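PDB 2R7L: 5-formaminoimidazole-4-carboxamide-1-(beta)-D-ribofuranosyl 5'-monophosphate synthetase from Methanocaldococcus jannaschii, which catalyses the ATP- and formate-dependent formylation of AICAR to FAICAR, a folate-independent step of de novo purine biosynthesis. Local coordinates for residues 20-25 against 42-47; 209-214 against 294-299; 220-225 against 266-271. All blocks are in the same frame, centred on the assembly; numbering follows the deposited sequence.

Contact 1: 20-25 against 42-47; sequences TIATLG and STVCIT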
loop_
_atom_site.group_PDB
_atom_site.type_symbol
_atom_site.label_atom_id
_atom_site.label_comp_id
_atom_site.label_asym_id
_atom_site.label_seq_id
_atom_site.Cartn_x
_atom_site.Cartn_y
_atom_site.Cartn_z
ATOM N N THR A 20 -1.102 -8.799 25.075
ATOM C CA THR A 20 0.073 -8.932 24.228
ATOM C C THR A 20 0.170 -10.354 23.680
ATOM O O THR A 20 -0.534 -11.263 24.136
ATOM C CB THR A 20 1.366 -8.607 24.982
ATOM O OG1 THR A 20 1.614 -9.624 25.959
ATOM C CG2 THR A 20 1.273 -7.248 25.664
ATOM N N ILE A 21 1.033 -10.539 22.693
ATOM C CA ILE A 21 1.276 -11.865 22.138
ATOM C C ILE A 21 2.704 -12.249 22.436
ATOM O O ILE A 21 3.631 -11.485 22.153
ATOM C CB ILE A 21 0.999 -11.916 20.624
ATOM C CG1 ILE A 21 -0.511 -11.859 20.381
ATOM C CG2 ILE A 21 1.606 -13.186 20.004
ATOM C CD1 ILE A 21 -0.905 -11.750 18.929
ATOM N N ALA A 22 2.880 -13.415 23.048
ATOM C CA ALA A 22 4.212 -13.888 23.394
ATOM C C ALA A 22 4.538 -15.252 22.767
ATOM O O ALA A 22 3.647 -16.045 22.441
ATOM C CB ALA A 22 4.378 -13.943 24.907
ATOM N N THR A 23 5.829 -15.508 22.611
ATOM C CA THR A 23 6.311 -16.776 22.101
ATOM C C THR A 23 7.802 -16.840 22.388
ATOM O O THR A 23 8.417 -15.832 22.736
ATOM C CB THR A 23 6.048 -16.916 20.580
ATOM O OG1 THR A 23 5.991 -18.303 20.220
ATOM C CG2 THR A 23 7.125 -16.216 19.777
ATOM N N LEU A 24 8.379 -18.032 22.265
ATOM C CA LEU A 24 9.818 -18.200 22.454
ATOM C C LEU A 24 10.544 -17.829 21.172
ATOM O O LEU A 24 10.087 -18.150 20.077
ATOM C CB LEU A 24 10.147 -19.645 22.873
ATOM C CG LEU A 24 11.604 -20.108 22.785
ATOM C CD1 LEU A 24 12.457 -19.406 23.821
ATOM C CD2 LEU A 24 11.711 -21.621 22.943
ATOM N N GLY A 25 11.686 -17.169 21.312
ATOM C CA GLY A 25 12.437 -16.681 20.171
ATOM C C GLY A 25 13.157 -17.764 19.384
ATOM O O GLY A 25 14.373 -17.909 19.483
ATOM N N SER A 42 1.326 -5.432 20.995
ATOM C CA SER A 42 2.677 -5.356 21.506
ATOM C C SER A 42 3.123 -6.808 21.747
ATOM O O SER A 42 2.313 -7.652 22.120
ATOM C CB SER A 42 2.724 -4.544 22.799
ATOM O OG SER A 42 4.065 -4.259 23.159
ATOM N N THR A 43 4.399 -7.098 21.512
ATOM C CA THR A 43 4.874 -8.481 21.505
ATOM C C THR A 43 5.946 -8.761 22.550
ATOM O O THR A 43 6.803 -7.917 22.817
ATOM C CB THR A 43 5.486 -8.844 20.152
ATOM O OG1 THR A 43 6.510 -7.893 19.836
ATOM C CG2 THR A 43 4.433 -8.848 19.056
ATOM N N VAL A 44 5.910 -9.973 23.101
ATOM C CA VAL A 44 6.918 -10.429 24.061
ATOM C C VAL A 44 7.693 -11.628 23.505
ATOM O O VAL A 44 7.105 -12.607 23.051
ATOM C CB VAL A 44 6.264 -10.828 25.402
ATOM C CG1 VAL A 44 7.325 -11.253 26.406
ATOM C CG2 VAL A 44 5.424 -9.673 25.950
ATOM N N CYS A 45 9.014 -11.542 23.544
ATOM C CA CYS A 45 9.863 -12.611 23.049
ATOM C C CYS A 45 10.771 -13.168 24.143
ATOM O O CYS A 45 11.637 -12.464 24.657
ATOM C CB CYS A 45 10.719 -12.093 21.899
ATOM S SG CYS A 45 11.844 -13.297 21.188
ATOM N N ILE A 46 10.578 -14.438 24.494
ATOM C CA ILE A 46 11.512 -15.106 25.395
ATOM C C ILE A 46 12.799 -15.432 24.644
ATOM O O ILE A 46 12.773 -16.098 23.605
ATOM C CB ILE A 46 10.921 -16.385 25.988
ATOM C CG1 ILE A 46 9.543 -16.104 26.576
ATOM C CG2 ILE A 46 11.853 -16.949 27.050
ATOM C CD1 ILE A 46 8.874 -17.322 27.164
ATOM N N THR A 47 13.923 -14.950 25.162
ATOM C CA THR A 47 15.202 -15.120 24.491
ATOM C C THR A 47 16.336 -15.359 25.504
ATOM O O THR A 47 16.081 -15.549 26.692
ATOM C CB THR A 47 15.505 -13.908 23.596
ATOM O OG1 THR A 47 16.686 -14.154 22.828
ATOM C CG2 THR A 47 15.698 -12.646 24.441
#
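Strands 20-24 and 43-47, paired from Ile21-Thr43 to Leu24-Ile46, are the parallel strands of a beta-alpha-beta crossover in the Rossmann-like sheet of the enzyme, with helix 29-38 as the connection. The pairing is carried by five backbone hydrogen bonds, passing to and fro from Ile21 N and Ser42 O, through Ile21 O and Val44 N (2.9 Å), to Gly25 N and Ile46 O (2.8 Å). On one face Ala22 CB sits against Val44 CB at 3.7 Å. Further along the same face, Leu24 crosses Ile46 at about a right angle, its CD1 lying 3.3 Å from Ile46 O. The other face carries Ile21, Thr23, Thr43 and Cys45 and is covered by helix 29-38, where Leu33 and Ala36 meet Cys45 and Ile21. Cys45 holds SG anti to its backbone N (chi1 179°), which carries the sulfur forward and across to 3.6 Å from Gly25 CA, an approach possible because Gly25 has no side chain. Thr20 brings OG1 to 3.8 Å from Val44 CG2. That hydroxyl bonds to Ser87, and Ser42 OG to Asp62 and to Ser42 of a second subunit. Leu24, at the carboxy end, lies near the AICAR-binding Ser94. Polarity across the pair thus rests with the main chain, and no charged side chain takes part between the two strands; the hydroxyls of Thr20, Thr23 and Thr43 find their partners in neighbouring segments.

Contact 2: 209-214 against 294-299; sequences IHYFYS and FCLQSL. With ATP (adenosine-5'-triphosphate), chain E.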
loop_
_atom_site.group_PDB
_atom_site.type_symbol
_atom_site.label_atom_id
_atom_site.label_comp_id
_atom_site.label_asym_id
_atom_site.label_seq_id
_atom_site.Cartn_x
_atom_site.Cartn_y
_atom_site.Cartn_z
ATOM N N ILE A 209 1.846 -28.699 3.495
ATOM C CA ILE A 209 0.692 -27.830 3.311
ATOM C C ILE A 209 0.264 -27.193 4.628
ATOM O O ILE A 209 -0.058 -27.885 5.602
ATOM C CB ILE A 209 -0.477 -28.617 2.689
ATOM C CG1 ILE A 209 -0.003 -29.301 1.396
ATOM C CG2 ILE A 209 -1.656 -27.697 2.418
ATOM C CD1 ILE A 209 -0.834 -30.505 0.968
ATOM N N HIS A 210 0.277 -25.866 4.659
ATOM C CA HIS A 210 -0.035 -25.148 5.888
ATOM C C HIS A 210 -1.477 -24.642 5.879
ATOM O O HIS A 210 -1.856 -23.791 5.064
ATOM C CB HIS A 210 0.980 -24.029 6.126
ATOM C CG HIS A 210 2.405 -24.478 5.981
ATOM N ND1 HIS A 210 3.134 -24.994 7.030
ATOM C CD2 HIS A 210 3.226 -24.503 4.904
ATOM C CE1 HIS A 210 4.345 -25.313 6.608
ATOM N NE2 HIS A 210 4.428 -25.020 5.323
ATOM N N TYR A 211 -2.287 -25.198 6.772
ATOM C CA TYR A 211 -3.694 -24.821 6.868
ATOM C C TYR A 211 -3.924 -23.942 8.097
ATOM O O TYR A 211 -3.084 -23.872 8.994
ATOM C CB TYR A 211 -4.598 -26.053 7.004
ATOM C CG TYR A 211 -4.502 -27.118 5.931
ATOM C CD1 TYR A 211 -5.477 -27.223 4.951
ATOM C CD2 TYR A 211 -3.465 -28.053 5.931
ATOM C CE1 TYR A 211 -5.417 -28.211 3.983
ATOM C CE2 TYR A 211 -3.390 -29.041 4.960
ATOM C CZ TYR A 211 -4.375 -29.116 3.997
ATOM O OH TYR A 211 -4.320 -30.080 3.032
ATOM N N PHE A 212 -5.086 -23.300 8.144
ATOM C CA PHE A 212 -5.534 -22.600 9.340
ATOM C C PHE A 212 -7.009 -22.911 9.534
ATOM O O PHE A 212 -7.818 -22.647 8.642
ATOM C CB PHE A 212 -5.340 -21.083 9.203
ATOM C CG PHE A 212 -5.608 -20.317 10.477
ATOM C CD1 PHE A 212 -4.591 -20.073 11.374
ATOM C CD2 PHE A 212 -6.886 -19.866 10.785
ATOM C CE1 PHE A 212 -4.828 -19.369 12.551
ATOM C CE2 PHE A 212 -7.128 -19.171 11.964
ATOM C CZ PHE A 212 -6.094 -18.929 12.848
ATOM N N TYR A 213 -7.353 -23.512 10.674
ATOM C CA TYR A 213 -8.762 -23.669 11.030
ATOM C C TYR A 213 -9.197 -22.503 11.907
ATOM O O TYR A 213 -8.656 -22.286 12.992
ATOM C CB TYR A 213 -9.062 -24.986 11.763
ATOM C CG TYR A 213 -10.521 -25.057 12.192
ATOM C CD1 TYR A 213 -11.526 -25.262 11.261
ATOM C CD2 TYR A 213 -10.893 -24.868 13.518
ATOM C CE1 TYR A 213 -12.868 -25.304 11.645
ATOM C CE2 TYR A 213 -12.223 -24.905 13.904
ATOM C CZ TYR A 213 -13.200 -25.123 12.966
ATOM O OH TYR A 213 -14.528 -25.163 13.359
ATOM N N SER A 214 -10.173 -21.755 11.419
ATOM C CA SER A 214 -10.727 -20.654 12.175
ATOM C C SER A 214 -11.973 -21.125 12.906
ATOM O O SER A 214 -12.986 -21.398 12.269
ATOM C CB SER A 214 -11.101 -19.513 11.234
ATOM O OG SER A 214 -11.872 -18.554 11.931
ATOM N N PHE A 294 -2.273 -25.718 11.328
ATOM C CA PHE A 294 -1.853 -27.118 11.256
ATOM C C PHE A 294 -1.310 -27.446 9.874
ATOM O O PHE A 294 -1.672 -26.810 8.878
ATOM C CB PHE A 294 -2.973 -28.090 11.657
ATOM C CG PHE A 294 -4.103 -28.186 10.666
ATOM C CD1 PHE A 294 -4.068 -29.122 9.644
ATOM C CD2 PHE A 294 -5.218 -27.372 10.782
ATOM C CE1 PHE A 294 -5.115 -29.232 8.738
ATOM C CE2 PHE A 294 -6.275 -27.478 9.876
ATOM C CZ PHE A 294 -6.222 -28.412 8.859
ATOM N N CYS A 295 -0.436 -28.445 9.827
ATOM C CA CYS A 295 0.320 -28.760 8.623
ATOM C C CYS A 295 0.211 -30.240 8.281
ATOM O O CYS A 295 0.353 -31.098 9.161
ATOM C CB CYS A 295 1.785 -28.389 8.849
ATOM S SG CYS A 295 2.911 -28.786 7.499
ATOM N N LEU A 296 -0.063 -30.530 7.014
ATOM C CA LEU A 296 0.071 -31.889 6.485
ATOM C C LEU A 296 1.345 -31.969 5.654
ATOM O O LEU A 296 1.489 -31.258 4.654
ATOM C CB LEU A 296 -1.137 -32.282 5.626
ATOM C CG LEU A 296 -2.470 -32.448 6.366
ATOM C CD1 LEU A 296 -3.513 -33.002 5.443
ATOM C CD2 LEU A 296 -2.319 -33.334 7.588
ATOM N N GLN A 297 2.270 -32.824 6.072
ATOM C CA GLN A 297 3.525 -33.013 5.347
ATOM C C GLN A 297 3.380 -34.209 4.425
ATOM O O GLN A 297 3.307 -35.347 4.874
ATOM C CB GLN A 297 4.674 -33.228 6.322
ATOM C CG GLN A 297 4.892 -32.054 7.247
ATOM C CD GLN A 297 5.556 -32.451 8.533
ATOM O OE1 GLN A 297 4.916 -32.488 9.583
ATOM N NE2 GLN A 297 6.848 -32.763 8.467
ATOM N N SER A 298 3.328 -33.954 3.128
ATOM C CA SER A 298 2.928 -34.994 2.202
ATOM C C SER A 298 3.876 -35.203 1.028
ATOM O O SER A 298 4.798 -34.418 0.800
ATOM C CB SER A 298 1.524 -34.702 1.687
ATOM O OG SER A 298 1.510 -33.510 0.924
ATOM N N LEU A 299 3.647 -36.287 0.297
ATOM C CA LEU A 299 4.381 -36.563 -0.921
ATOM C C LEU A 299 3.376 -36.899 -1.998
ATOM O O LEU A 299 2.470 -37.695 -1.783
ATOM C CB LEU A 299 5.376 -37.712 -0.721
ATOM C CG LEU A 299 6.577 -37.386 0.173
ATOM C CD1 LEU A 299 7.230 -38.653 0.737
ATOM C CD2 LEU A 299 7.592 -36.538 -0.579
HETATM P PG ATP E . 10.935 -32.427 10.425
HETATM O O1G ATP E . 10.325 -31.722 11.616
HETATM O O2G ATP E . 10.138 -32.288 9.142
HETATM O O3G ATP E . 12.414 -32.168 10.262
HETATM P PB ATP E . 9.470 -34.841 10.819
HETATM O O1B ATP E . 8.306 -33.893 10.663
HETATM O O2B ATP E . 9.487 -35.771 12.011
HETATM O O3B ATP E . 10.854 -34.001 10.817
HETATM P PA ATP E . 10.214 -37.167 9.295
HETATM O O1A ATP E . 9.128 -38.211 9.319
HETATM O O2A ATP E . 11.420 -37.250 10.191
HETATM O O3A ATP E . 9.516 -35.712 9.457
HETATM O "O5'" ATP E . 10.739 -37.086 7.785
HETATM C "C5'" ATP E . 11.993 -36.482 7.513
HETATM C "C4'" ATP E . 12.216 -36.535 6.011
HETATM O "O4'" ATP E . 12.370 -37.891 5.577
HETATM C "C3'" ATP E . 11.038 -35.991 5.223
HETATM O "O3'" ATP E . 11.114 -34.573 5.052
HETATM C "C2'" ATP E . 11.145 -36.737 3.907
HETATM O "O2'" ATP E . 12.048 -36.068 3.028
HETATM C "C1'" ATP E . 11.752 -38.079 4.300
HETATM N N9 ATP E . 10.647 -39.042 4.463
HETATM C C8 ATP E . 9.943 -39.222 5.597
HETATM N N7 ATP E . 8.986 -40.165 5.427
HETATM C C5 ATP E . 9.082 -40.618 4.163
HETATM C C6 ATP E . 8.379 -41.627 3.340
HETATM N N6 ATP E . 7.354 -42.357 3.844
HETATM N N1 ATP E . 8.786 -41.777 2.065
HETATM C C2 ATP E . 9.802 -41.050 1.548
HETATM N N3 ATP E . 10.488 -40.127 2.241
HETATM C C4 ATP E . 10.171 -39.862 3.526
#
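Tyr211 and Phe294 form the apolar centre of this antiparallel pair. CB of Tyr211 lies over one face of the Phe294 ring, 3.6 Å from its centroid, in a CH-pi contact. The two rings are nearly parallel (planes at 7°) but slid so far apart, with centroids 4.9 Å from each other, that they barely overlap. Phe294 can reach across because its CG stands between the backbone N and the carbonyl carbon (chi1 70°), which swings the ring towards the partner strand. Replacing Phe294 by an alanine would remove the ring, and is likely to leave Tyr211 CB without its cover and the tyrosine ring held less firmly on that side. Beyond the rings, Leu296 CG meets Tyr211 CE2 at 3.8 Å, and the tyrosine hydroxyl is bonded to Val271 O. On the opposite face Cys295 SG approaches the His210 ring obliquely, 4.2 Å from its centroid; His210 NE2 is bonded to Asp226, whereas the buried ND1 has no partner in the model. Four backbone hydrogen bonds join the strands at Ile209-Leu296 and Tyr211-Phe294, and Phe294 O, which accepts from Tyr211 N (2.7 Å), also lies in plane at the edge of the Tyr211 ring. At the polar edge Gln297 NE2 donates an almost straight bond (168°) to ATP O1B at 2.9 Å. Next to it, Leu299 CD1 makes apolar packing against the adenine, 3.6 Å from ATP C2. Gln297 and Glu310 are predicted magnesium ligands. Such a central antiparallel sheet, presenting polar groups to the nucleotide's phosphates, is characteristic of the ATP-grasp fold.

Contact 3: 220-225 against 266-271; sequences VELLGM and SLLPQV. With AMZ (aminoimidazole 4-carboxamide ribonucleotide), chain F.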
loop_
_atom_site.group_PDB
_atom_site.type_symbol
_atom_site.label_atom_id
_atom_site.label_comp_id
_atom_site.label_asym_id
_atom_site.label_seq_id
_atom_site.Cartn_x
_atom_site.Cartn_y
_atom_site.Cartn_z
ATOM N N VAL A 220 -11.679 -24.146 7.283
ATOM C CA VAL A 220 -10.287 -24.533 7.058
ATOM C C VAL A 220 -9.751 -23.705 5.898
ATOM O O VAL A 220 -10.311 -23.721 4.805
ATOM C CB VAL A 220 -10.155 -26.038 6.721
ATOM C CG1 VAL A 220 -8.750 -26.357 6.223
ATOM C CG2 VAL A 220 -10.507 -26.895 7.933
ATOM N N GLU A 221 -8.675 -22.968 6.137
ATOM C CA GLU A 221 -8.106 -22.116 5.090
ATOM C C GLU A 221 -6.753 -22.653 4.666
ATOM O O GLU A 221 -6.020 -23.190 5.490
ATOM C CB GLU A 221 -7.933 -20.678 5.602
ATOM C CG GLU A 221 -9.191 -20.090 6.225
ATOM C CD GLU A 221 -8.922 -18.848 7.050
ATOM O OE1 GLU A 221 -7.769 -18.353 7.077
ATOM O OE2 GLU A 221 -9.876 -18.366 7.685
ATOM N N LEU A 222 -6.421 -22.484 3.390
ATOM C CA LEU A 222 -5.082 -22.782 2.903
ATOM C C LEU A 222 -4.207 -21.531 2.867
ATOM O O LEU A 222 -4.514 -20.549 2.163
ATOM C CB LEU A 222 -5.139 -23.432 1.519
ATOM C CG LEU A 222 -3.805 -23.590 0.788
ATOM C CD1 LEU A 222 -2.910 -24.606 1.478
ATOM C CD2 LEU A 222 -4.068 -23.986 -0.659
ATOM N N LEU A 223 -3.106 -21.579 3.615
ATOM C CA LEU A 223 -2.232 -20.420 3.785
ATOM C C LEU A 223 -0.975 -20.468 2.923
ATOM O O LEU A 223 -0.486 -19.433 2.477
ATOM C CB LEU A 223 -1.853 -20.238 5.266
ATOM C CG LEU A 223 -2.717 -19.271 6.093
ATOM C CD1 LEU A 223 -2.552 -17.862 5.576
ATOM C CD2 LEU A 223 -4.196 -19.657 6.090
ATOM N N GLY A 224 -0.454 -21.665 2.687
ATOM C CA GLY A 224 0.750 -21.807 1.878
ATOM C C GLY A 224 1.374 -23.188 1.907
ATOM O O GLY A 224 0.833 -24.118 2.521
ATOM N N MET A 225 2.525 -23.320 1.243
ATOM C CA MET A 225 3.187 -24.615 1.093
ATOM C C MET A 225 4.676 -24.412 0.917
ATOM O O MET A 225 5.108 -23.433 0.293
ATOM C CB MET A 225 2.676 -25.346 -0.160
ATOM C CG MET A 225 1.180 -25.556 -0.238
ATOM S SD MET A 225 0.781 -26.443 -1.763
ATOM C CE MET A 225 -1.006 -26.541 -1.651
ATOM N N SER A 266 -5.634 -28.139 -10.111
ATOM C CA SER A 266 -6.634 -29.211 -10.079
ATOM C C SER A 266 -6.547 -30.090 -8.826
ATOM O O SER A 266 -7.447 -30.884 -8.560
ATOM C CB SER A 266 -6.545 -30.083 -11.338
ATOM O OG SER A 266 -5.211 -30.528 -11.573
ATOM N N LEU A 267 -5.482 -29.936 -8.045
ATOM C CA LEU A 267 -5.291 -30.773 -6.856
ATOM C C LEU A 267 -5.739 -30.089 -5.570
ATOM O O LEU A 267 -5.662 -30.672 -4.485
ATOM C CB LEU A 267 -3.825 -31.197 -6.720
ATOM C CG LEU A 267 -3.234 -32.120 -7.789
ATOM C CD1 LEU A 267 -1.757 -32.410 -7.510
ATOM C CD2 LEU A 267 -4.031 -33.410 -7.865
ATOM N N LEU A 268 -6.204 -28.848 -5.680
ATOM C CA LEU A 268 -6.635 -28.120 -4.486
ATOM C C LEU A 268 -7.903 -28.701 -3.845
ATOM O O LEU A 268 -8.036 -28.700 -2.614
ATOM C CB LEU A 268 -6.778 -26.627 -4.787
ATOM C CG LEU A 268 -5.426 -25.930 -4.941
ATOM C CD1 LEU A 268 -5.616 -24.508 -5.429
ATOM C CD2 LEU A 268 -4.696 -25.954 -3.612
ATOM N N PRO A 269 -8.841 -29.205 -4.664
ATOM C CA PRO A 269 -9.973 -29.885 -4.031
ATOM C C PRO A 269 -9.526 -31.033 -3.130
ATOM O O PRO A 269 -10.085 -31.221 -2.049
ATOM C CB PRO A 269 -10.785 -30.406 -5.222
ATOM C CG PRO A 269 -10.441 -29.470 -6.346
ATOM C CD PRO A 269 -8.977 -29.159 -6.130
ATOM N N GLN A 270 -8.510 -31.780 -3.558
ATOM C CA GLN A 270 -7.940 -32.837 -2.726
ATOM C C GLN A 270 -7.266 -32.240 -1.496
ATOM O O GLN A 270 -7.447 -32.729 -0.382
ATOM C CB GLN A 270 -6.931 -33.682 -3.522
ATOM C CG GLN A 270 -6.478 -34.937 -2.786
ATOM C CD GLN A 270 -5.299 -35.660 -3.460
ATOM O OE1 GLN A 270 -4.532 -36.352 -2.792
ATOM N NE2 GLN A 270 -5.157 -35.496 -4.777
ATOM N N VAL A 271 -6.471 -31.191 -1.710
ATOM C CA VAL A 271 -5.789 -30.491 -0.618
ATOM C C VAL A 271 -6.787 -30.025 0.441
ATOM O O VAL A 271 -6.591 -30.252 1.641
ATOM C CB VAL A 271 -4.996 -29.271 -1.139
ATOM C CG1 VAL A 271 -4.530 -28.402 0.015
ATOM C CG2 VAL A 271 -3.814 -29.719 -2.016
HETATM O O5 AMZ F . 1.393 -26.253 -12.678
HETATM C C6 AMZ F . 1.629 -26.484 -13.867
HETATM N N2 AMZ F . 2.789 -26.229 -14.466
HETATM C C3A AMZ F . 0.570 -27.113 -14.758
HETATM C C7A AMZ F . 0.726 -27.537 -16.066
HETATM N N3 AMZ F . 1.829 -27.473 -16.815
HETATM N N1 AMZ F . -0.678 -27.369 -14.387
HETATM C C5 AMZ F . -1.292 -27.931 -15.438
HETATM N N AMZ F . -0.433 -28.032 -16.459
HETATM C C1 AMZ F . -0.732 -28.587 -17.801
HETATM C C2 AMZ F . -0.516 -30.099 -17.880
HETATM C C3 AMZ F . -1.919 -30.665 -17.769
HETATM O O2 AMZ F . -2.025 -31.826 -18.591
HETATM O O1 AMZ F . 0.030 -30.394 -19.171
HETATM O O AMZ F . -2.136 -28.342 -17.984
HETATM C C AMZ F . -2.774 -29.560 -18.382
HETATM C C4 AMZ F . -4.194 -29.530 -17.783
HETATM O O3 AMZ F . -4.127 -29.385 -16.368
HETATM P P AMZ F . -5.078 -30.250 -15.446
HETATM O OP1 AMZ F . -6.526 -29.945 -15.585
HETATM O O4 AMZ F . -4.798 -31.795 -15.790
HETATM O OP2 AMZ F . -4.586 -30.033 -13.918
#
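Leu222, Val271 and Leu268 carry a small, wholly apolar contact between a strand and the start of a helix. Leu222 and Leu268 meet through their CD2 methyls at 3.6 Å, the two side chains crossing at about a right angle. In Leu222, CG anti to the backbone N (chi1 170°) directs the branched end at the helix, and chi2 (68°) puts CD1 4.4 Å from Val271 CG1, so that Leu222 touches both Leu268 and Val271, three residues apart on the helix. Met225 joins from the same side of the strand: its CE lies 4.2 Å from Leu268 CD2 and 4.3 Å from Val271 CG2. That residues three apart both point to the helix follows from a classic beta bulge, in which Leu223 and Gly224 together face His210. At the other end of the segment, Ser266 OG approaches OP2 of the AICAR phosphate in a hydrogen bond whose very short modelled length is doubtful; the ligand is also hydrogen-bonded to Arg264 and to Ser94 and Asn258 of the third subunit. Within the chain, Ile263 of strand 253-263 packs on Met225, Leu268 and Val271, and Tyr328 of helix 327-333 on Leu222 and Met225, while Phe58 and Leu30 of the third subunit cover Leu222 and Leu268.

All three contacts are largely buried. Contact 1, in the parallel Rossmann-like sheet with its centre 24 Å from that of contact 2 and 30 Å from that of contact 3, is partly exposed at Thr20 and at Ser42, where a second subunit approaches. No other chain touches contact 2, whereas the third subunit covers contact 3. Contacts 2 and 3 both reach one antiparallel sheet, through neighbouring strands 205-214 and 219-230, and meet where Ile209 packs on Leu222. Contacts 1 and 2 are strand pairs knitted by main-chain bonds, with aromatic packing added in the second; contact 3 sets a helix on the sheet by methyl groups alone. Contact 2 reaches ATP; contact 3 borders an AICAR site shared between subunits.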